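1-acyl-sn-glycerol-3-phosphate acyltransferase (Thermotoga maritima, PDB 5KYM) catalyses transfer of an acyl chain to lysophosphatidic acid, yielding phosphatidic acid, as an integral membrane enzyme of the HX4D acyltransferase family. Local coordinates at residues Phe27-Ser32 and Asn115-Tyr120. Residues are numbered along the deposited sequence; the frame is centred on the assembly and turned at random.
Sequences FVLFRS and NWYIRY. With DD9 (nonane), chain F; HGX (1-heptadecanoyl-2-tridecanoyl-3-glycerol-phosphonyl choline), chain C.
Around L29 and W116, whose CA atoms are the nearest pair across the contact, the short axes of helix segments 27-32 and 115-120 come no closer than 11.8 Å and run at 48° to each other; at that spacing side chains alone bridge the gap, burying 244 Å² in total. L29 is the centre of the contact. Its CG sits beside the backbone N, opposite the carbonyl carbon (chi1 -63°), and the two methyls then part: CD1 lies 3.8 Å from CB of W116, also nearing CE3 of the indole, while CD2 reaches CD2 of Y120 at 3.7 Å. Y117 reaches L29 from the opposite direction, its CZ 3.8 Å from CG of L29. The phenol oxygen of Y117 also lies 3.4 Å from CB of V28, the two side chains crossing at about a right angle; this buried hydroxyl is hydrogen-bonded to the carbonyl oxygen of G25, one turn earlier in helix 2-34. The N-terminal two-helix motif, helices 2-34 and 38-59, positions the active site within the bilayer, and this contact is one place where the motif packs on the acyltransferase domain, consistent with that role. V28 and Y117 line the nonane pocket: C4 of the alkane lies 3.4 Å above the Y117 ring, over its centre, and CG2 of V28 is 3.9 Å from C1. Helix 38-59 closes in through Y44 on V28 and through R42 and V45 on Y120. Away from the acyltransferase domain, F27 turns its ring to a bound phosphatidylcholine-like lipid, HGX, whose C13 comes within 3.4 Å of CZ, and C3 of the same lipid lies over one face of the R31 guanidinium.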
ATOM      1  N   PHE A  27      -3.303  21.907  -3.672  1.00 49.06           N
ATOM      2  CA  PHE A  27      -2.228  22.845  -3.705  1.00 47.19           C
ATOM      3  C   PHE A  27      -0.969  22.190  -4.195  1.00 47.26           C
ATOM      4  O   PHE A  27      -0.195  22.818  -4.915  1.00 53.47           O
ATOM      5  CB  PHE A  27      -2.079  23.487  -2.313  1.00 47.83           C
ATOM      6  CG  PHE A  27      -0.933  24.381  -2.204  1.00 50.07           C
ATOM      7  CD1 PHE A  27      -0.976  25.628  -2.751  1.00 51.95           C
ATOM      8  CD2 PHE A  27       0.247  23.944  -1.599  1.00 52.65           C
ATOM      9  CE1 PHE A  27       0.142  26.437  -2.689  1.00 53.99           C
ATOM     10  CE2 PHE A  27       1.363  24.749  -1.531  1.00 51.32           C
ATOM     11  CZ  PHE A  27       1.314  25.983  -2.068  1.00 52.40           C
ATOM     12  N   VAL A  28      -0.740  20.939  -3.835  1.00 46.62           N
ATOM     13  CA  VAL A  28       0.537  20.291  -4.176  1.00 50.40           C
ATOM     14  C   VAL A  28       0.621  20.081  -5.686  1.00 52.26           C
ATOM     15  O   VAL A  28       1.633  20.449  -6.319  1.00 51.92           O
ATOM     16  CB  VAL A  28       0.752  18.982  -3.391  1.00 51.55           C
ATOM     17  CG1 VAL A  28       1.828  18.103  -4.013  1.00 51.53           C
ATOM     18  CG2 VAL A  28       1.110  19.305  -1.952  1.00 53.04           C
ATOM     19  N   LEU A  29      -0.439  19.506  -6.258  1.00 51.30           N
ATOM     20  CA  LEU A  29      -0.471  19.272  -7.695  1.00 50.62           C
ATOM     21  C   LEU A  29      -0.442  20.621  -8.397  1.00 52.17           C
ATOM     22  O   LEU A  29       0.272  20.764  -9.420  1.00 53.16           O
ATOM     23  CB  LEU A  29      -1.747  18.551  -8.084  1.00 49.08           C
ATOM     24  CG  LEU A  29      -1.903  17.165  -7.489  1.00 47.75           C
ATOM     25  CD1 LEU A  29      -3.285  16.708  -7.766  1.00 46.50           C
ATOM     26  CD2 LEU A  29      -0.892  16.164  -8.071  1.00 47.69           C
ATOM     27  N   PHE A  30      -1.196  21.603  -7.860  1.00 49.19           N
ATOM     28  CA  PHE A  30      -1.190  22.909  -8.461  1.00 51.39           C
ATOM     29  C   PHE A  30       0.217  23.495  -8.505  1.00 53.44           C
ATOM     30  O   PHE A  30       0.632  23.965  -9.553  1.00 58.31           O
ATOM     31  CB  PHE A  30      -2.136  23.885  -7.805  1.00 52.00           C
ATOM     32  CG  PHE A  30      -1.974  25.291  -8.310  1.00 55.73           C
ATOM     33  CD1 PHE A  30      -2.579  25.675  -9.494  1.00 57.18           C
ATOM     34  CD2 PHE A  30      -1.214  26.235  -7.628  1.00 59.82           C
ATOM     35  CE1 PHE A  30      -2.478  26.984  -9.982  1.00 57.29           C
ATOM     36  CE2 PHE A  30      -1.082  27.544  -8.120  1.00 61.25           C
ATOM     37  CZ  PHE A  30      -1.707  27.909  -9.309  1.00 59.42           C
ATOM     38  N   ARG A  31       0.972  23.454  -7.414  1.00 52.97           N
ATOM     39  CA  ARG A  31       2.375  23.882  -7.517  1.00 55.00           C
ATOM     40  C   ARG A  31       3.191  23.021  -8.509  1.00 54.70           C
ATOM     41  O   ARG A  31       4.012  23.517  -9.227  1.00 50.18           O
ATOM     42  CB  ARG A  31       3.089  23.829  -6.184  1.00 58.71           C
ATOM     43  CG  ARG A  31       2.997  25.050  -5.298  1.00 62.24           C
ATOM     44  CD  ARG A  31       3.722  24.769  -3.971  1.00 65.68           C
ATOM     45  NE  ARG A  31       5.053  24.117  -4.124  1.00 66.43           N
ATOM     46  CZ  ARG A  31       6.232  24.731  -4.157  1.00 68.55           C
ATOM     47  NH1 ARG A  31       6.312  26.060  -4.096  1.00 72.13           N
ATOM     48  NH2 ARG A  31       7.358  24.012  -4.257  1.00 67.58           N
ATOM     49  N   SER A  32       2.991  21.713  -8.515  1.00 58.32           N
ATOM     50  CA  SER A  32       3.801  20.834  -9.361  1.00 59.75           C
ATOM     51  C   SER A  32       3.572  21.147 -10.812  1.00 60.28           C
ATOM     52  O   SER A  32       4.493  20.948 -11.616  1.00 59.76           O
ATOM     53  CB  SER A  32       3.482  19.343  -9.107  1.00 61.25           C
ATOM     54  OG  SER A  32       2.456  18.844  -9.958  1.00 59.92           O
ATOM     55  N   ASN A 115      -8.989  10.457  -5.986  1.00 57.89           N
ATOM     56  CA  ASN A 115      -8.892  10.118  -7.410  1.00 62.39           C
ATOM     57  C   ASN A 115      -7.685  10.772  -8.089  1.00 59.78           C
ATOM     58  O   ASN A 115      -7.002  10.128  -8.909  1.00 64.06           O
ATOM     59  CB  ASN A 115     -10.170  10.478  -8.168  1.00 67.00           C
ATOM     60  CG  ASN A 115     -10.599  11.898  -7.918  1.00 76.27           C
ATOM     61  OD1 ASN A 115     -10.371  12.435  -6.820  1.00 81.59           O
ATOM     62  ND2 ASN A 115     -11.194  12.534  -8.916  1.00 88.42           N
ATOM     63  N   TRP A 116      -7.414  12.027  -7.754  1.00 55.98           N
ATOM     64  CA  TRP A 116      -6.266  12.729  -8.336  1.00 54.80           C
ATOM     65  C   TRP A 116      -5.022  12.004  -7.929  1.00 51.91           C
ATOM     66  O   TRP A 116      -4.116  11.826  -8.714  1.00 54.95           O
ATOM     67  CB  TRP A 116      -6.074  14.177  -7.866  1.00 55.70           C
ATOM     68  CG  TRP A 116      -7.239  15.027  -7.830  1.00 56.17           C
ATOM     69  CD1 TRP A 116      -8.271  15.008  -8.675  1.00 56.59           C
ATOM     70  CD2 TRP A 116      -7.485  16.069  -6.888  1.00 58.46           C
ATOM     71  NE1 TRP A 116      -9.172  15.967  -8.327  1.00 59.16           N
ATOM     72  CE2 TRP A 116      -8.714  16.651  -7.237  1.00 58.98           C
ATOM     73  CE3 TRP A 116      -6.781  16.574  -5.774  1.00 60.23           C
ATOM     74  CZ2 TRP A 116      -9.287  17.728  -6.516  1.00 59.34           C
ATOM     75  CZ3 TRP A 116      -7.344  17.657  -5.041  1.00 61.53           C
ATOM     76  CH2 TRP A 116      -8.593  18.220  -5.431  1.00 60.12           C
ATOM     77  N   TYR A 117      -4.933  11.612  -6.677  1.00 49.46           N
ATOM     78  CA  TYR A 117      -3.721  10.950  -6.264  1.00 47.31           C
ATOM     79  C   TYR A 117      -3.612   9.498  -6.746  1.00 45.69           C
ATOM     80  O   TYR A 117      -2.509   9.065  -7.124  1.00 45.47           O
ATOM     81  CB  TYR A 117      -3.465  11.214  -4.787  1.00 45.67           C
ATOM     82  CG  TYR A 117      -2.851  12.588  -4.604  1.00 42.89           C
ATOM     83  CD1 TYR A 117      -1.493  12.789  -4.809  1.00 42.64           C
ATOM     84  CD2 TYR A 117      -3.614  13.653  -4.292  1.00 41.41           C
ATOM     85  CE1 TYR A 117      -0.917  14.017  -4.672  1.00 42.15           C
ATOM     86  CE2 TYR A 117      -3.063  14.885  -4.112  1.00 42.38           C
ATOM     87  CZ  TYR A 117      -1.725  15.073  -4.326  1.00 43.92           C
ATOM     88  OH  TYR A 117      -1.185  16.337  -4.130  1.00 48.33           O
ATOM     89  N   ILE A 118      -4.730   8.779  -6.845  1.00 46.19           N
ATOM     90  CA  ILE A 118      -4.700   7.438  -7.454  1.00 50.28           C
ATOM     91  C   ILE A 118      -4.217   7.496  -8.879  1.00 52.38           C
ATOM     92  O   ILE A 118      -3.433   6.666  -9.290  1.00 50.53           O
ATOM     93  CB  ILE A 118      -6.076   6.738  -7.460  1.00 52.63           C
ATOM     94  CG1 ILE A 118      -6.532   6.456  -6.023  1.00 52.43           C
ATOM     95  CG2 ILE A 118      -5.999   5.447  -8.269  1.00 54.15           C
ATOM     96  CD1 ILE A 118      -7.864   5.767  -5.851  1.00 52.47           C
ATOM     97  N   ARG A 119      -4.742   8.456  -9.636  1.00 57.99           N
ATOM     98  CA  ARG A 119      -4.295   8.710 -10.991  1.00 58.58           C
ATOM     99  C   ARG A 119      -2.837   9.105 -11.025  1.00 55.07           C
ATOM    100  O   ARG A 119      -2.108   8.543 -11.813  1.00 56.02           O
ATOM    101  CB  ARG A 119      -5.129   9.787 -11.649  1.00 65.26           C
ATOM    102  CG  ARG A 119      -6.462   9.289 -12.180  1.00 77.88           C
ATOM    103  CD  ARG A 119      -7.031  10.195 -13.322  1.00 89.19           C
ATOM    104  NE  ARG A 119      -7.665  11.393 -12.752  1.00 94.74           N
ATOM    105  CZ  ARG A 119      -8.824  11.400 -12.077  1.00103.02           C
ATOM    106  NH1 ARG A 119      -9.553  10.272 -11.901  1.00110.57           N
ATOM    107  NH2 ARG A 119      -9.266  12.545 -11.563  1.00102.17           N
ATOM    108  N   TYR A 120      -2.384  10.020 -10.163  1.00 51.12           N
ATOM    109  CA  TYR A 120      -0.981  10.440 -10.206  1.00 49.44           C
ATOM    110  C   TYR A 120      -0.049   9.252 -10.004  1.00 51.02           C
ATOM    111  O   TYR A 120       0.960   9.143 -10.699  1.00 54.22           O
ATOM    112  CB  TYR A 120      -0.648  11.514  -9.180  1.00 47.55           C
ATOM    113  CG  TYR A 120       0.662  12.241  -9.476  1.00 46.45           C
ATOM    114  CD1 TYR A 120       1.853  11.702  -9.114  1.00 47.41           C
ATOM    115  CD2 TYR A 120       0.667  13.499 -10.089  1.00 46.80           C
ATOM    116  CE1 TYR A 120       3.060  12.349  -9.382  1.00 50.68           C
ATOM    117  CE2 TYR A 120       1.844  14.166 -10.345  1.00 47.51           C
ATOM    118  CZ  TYR A 120       3.056  13.587 -10.001  1.00 49.82           C
ATOM    119  OH  TYR A 120       4.293  14.183 -10.253  1.00 51.60           O
TER
HETATM  120  C1  DD9 F 304      -0.243  16.076  -0.137  1.00 52.25           C
HETATM  121  C2  DD9 F 304      -0.827  15.042  -1.085  1.00 50.51           C
HETATM  122  C3  DD9 F 304      -1.350  13.877  -0.271  1.00 50.75           C
HETATM  123  C4  DD9 F 304      -2.007  12.864  -1.195  1.00 54.50           C
HETATM  124  C5  DD9 F 304      -2.204  11.535  -0.462  1.00 56.72           C
HETATM  125  C6  DD9 F 304      -2.669  10.493  -1.472  1.00 57.95           C
HETATM  126  C7  DD9 F 304      -3.345   9.250  -0.895  1.00 54.60           C
HETATM  127  C8  DD9 F 304      -3.620   8.290  -2.072  1.00 54.42           C
HETATM  128  C9  DD9 F 304      -4.743   7.295  -1.751  1.00 56.53           C
HETATM  129  O11 HGX C 301       5.901  29.323  -0.502  1.00 84.83           O
HETATM  130  C11 HGX C 301       4.814  28.793  -0.669  1.00 88.30           C
HETATM  131  C12 HGX C 301       3.563  29.668  -0.624  1.00 83.19           C
HETATM  132  C13 HGX C 301       2.227  28.925  -0.675  1.00 75.49           C
HETATM  133  C14 HGX C 301       1.046  29.718  -0.109  1.00 70.75           C
HETATM  134  C15 HGX C 301      -0.209  29.515  -0.971  1.00 71.38           C
HETATM  135  C16 HGX C 301      -1.509  30.160  -0.453  1.00 70.60           C
HETATM  136  C17 HGX C 301      -2.765  29.739  -1.233  1.00 69.76           C
HETATM  137  C18 HGX C 301      -2.520  29.486  -2.727  1.00 66.72           C
HETATM  138  O3  HGX C 301       4.785  27.349  -0.896  1.00101.91           O
HETATM  139  C3  HGX C 301       5.933  26.498  -0.724  1.00105.13           C
HETATM  140  C2  HGX C 301       6.104  26.047   0.730  1.00104.92           C
HETATM  141  C1  HGX C 301       7.498  25.419   0.939  1.00110.46           C
HETATM  142  O3P HGX C 301       7.607  24.150   0.272  1.00126.79           O
HETATM  143  O2  HGX C 301       5.041  25.127   1.018  1.00 97.07           O
HETATM  144  C31 HGX C 301       4.586  25.039   2.407  1.00 95.83           C
HETATM  145  O31 HGX C 301       5.390  25.261   3.314  1.00103.60           O
HETATM  146  C32 HGX C 301       3.149  24.627   2.720  1.00 81.77           C
HETATM  147  C33 HGX C 301       2.134  25.736   2.433  1.00 74.31           C
HETATM  148  C34 HGX C 301       0.726  25.381   2.931  1.00 69.93           C
HETATM  149  C35 HGX C 301      -0.357  25.861   1.947  1.00 73.71           C
HETATM  150  C36 HGX C 301      -1.799  25.366   2.203  1.00 72.42           C
HETATM  151  C37 HGX C 301      -2.808  26.207   1.399  1.00 71.82           C
HETATM  152  C38 HGX C 301      -4.143  25.538   1.029  1.00 77.29           C
HETATM  153  C39 HGX C 301      -4.761  26.187  -0.228  1.00 79.72           C
HETATM  154  C40 HGX C 301      -6.206  25.780  -0.561  1.00 76.37           C
HETATM  155  O1  HGX C 301      10.116  24.338   0.182  1.00147.17           O
HETATM  156  P1  HGX C 301       8.997  23.327   0.061  1.00149.44           P
HETATM  157  O4  HGX C 301       8.880  22.467  -1.186  1.00148.00           O
HETATM  158  O5  HGX C 301       9.109  22.293   1.313  1.00139.67           O
HETATM  159  C4  HGX C 301      10.303  21.561   1.635  1.00116.74           C
HETATM  160  C5  HGX C 301      10.456  21.430   3.150  1.00 98.96           C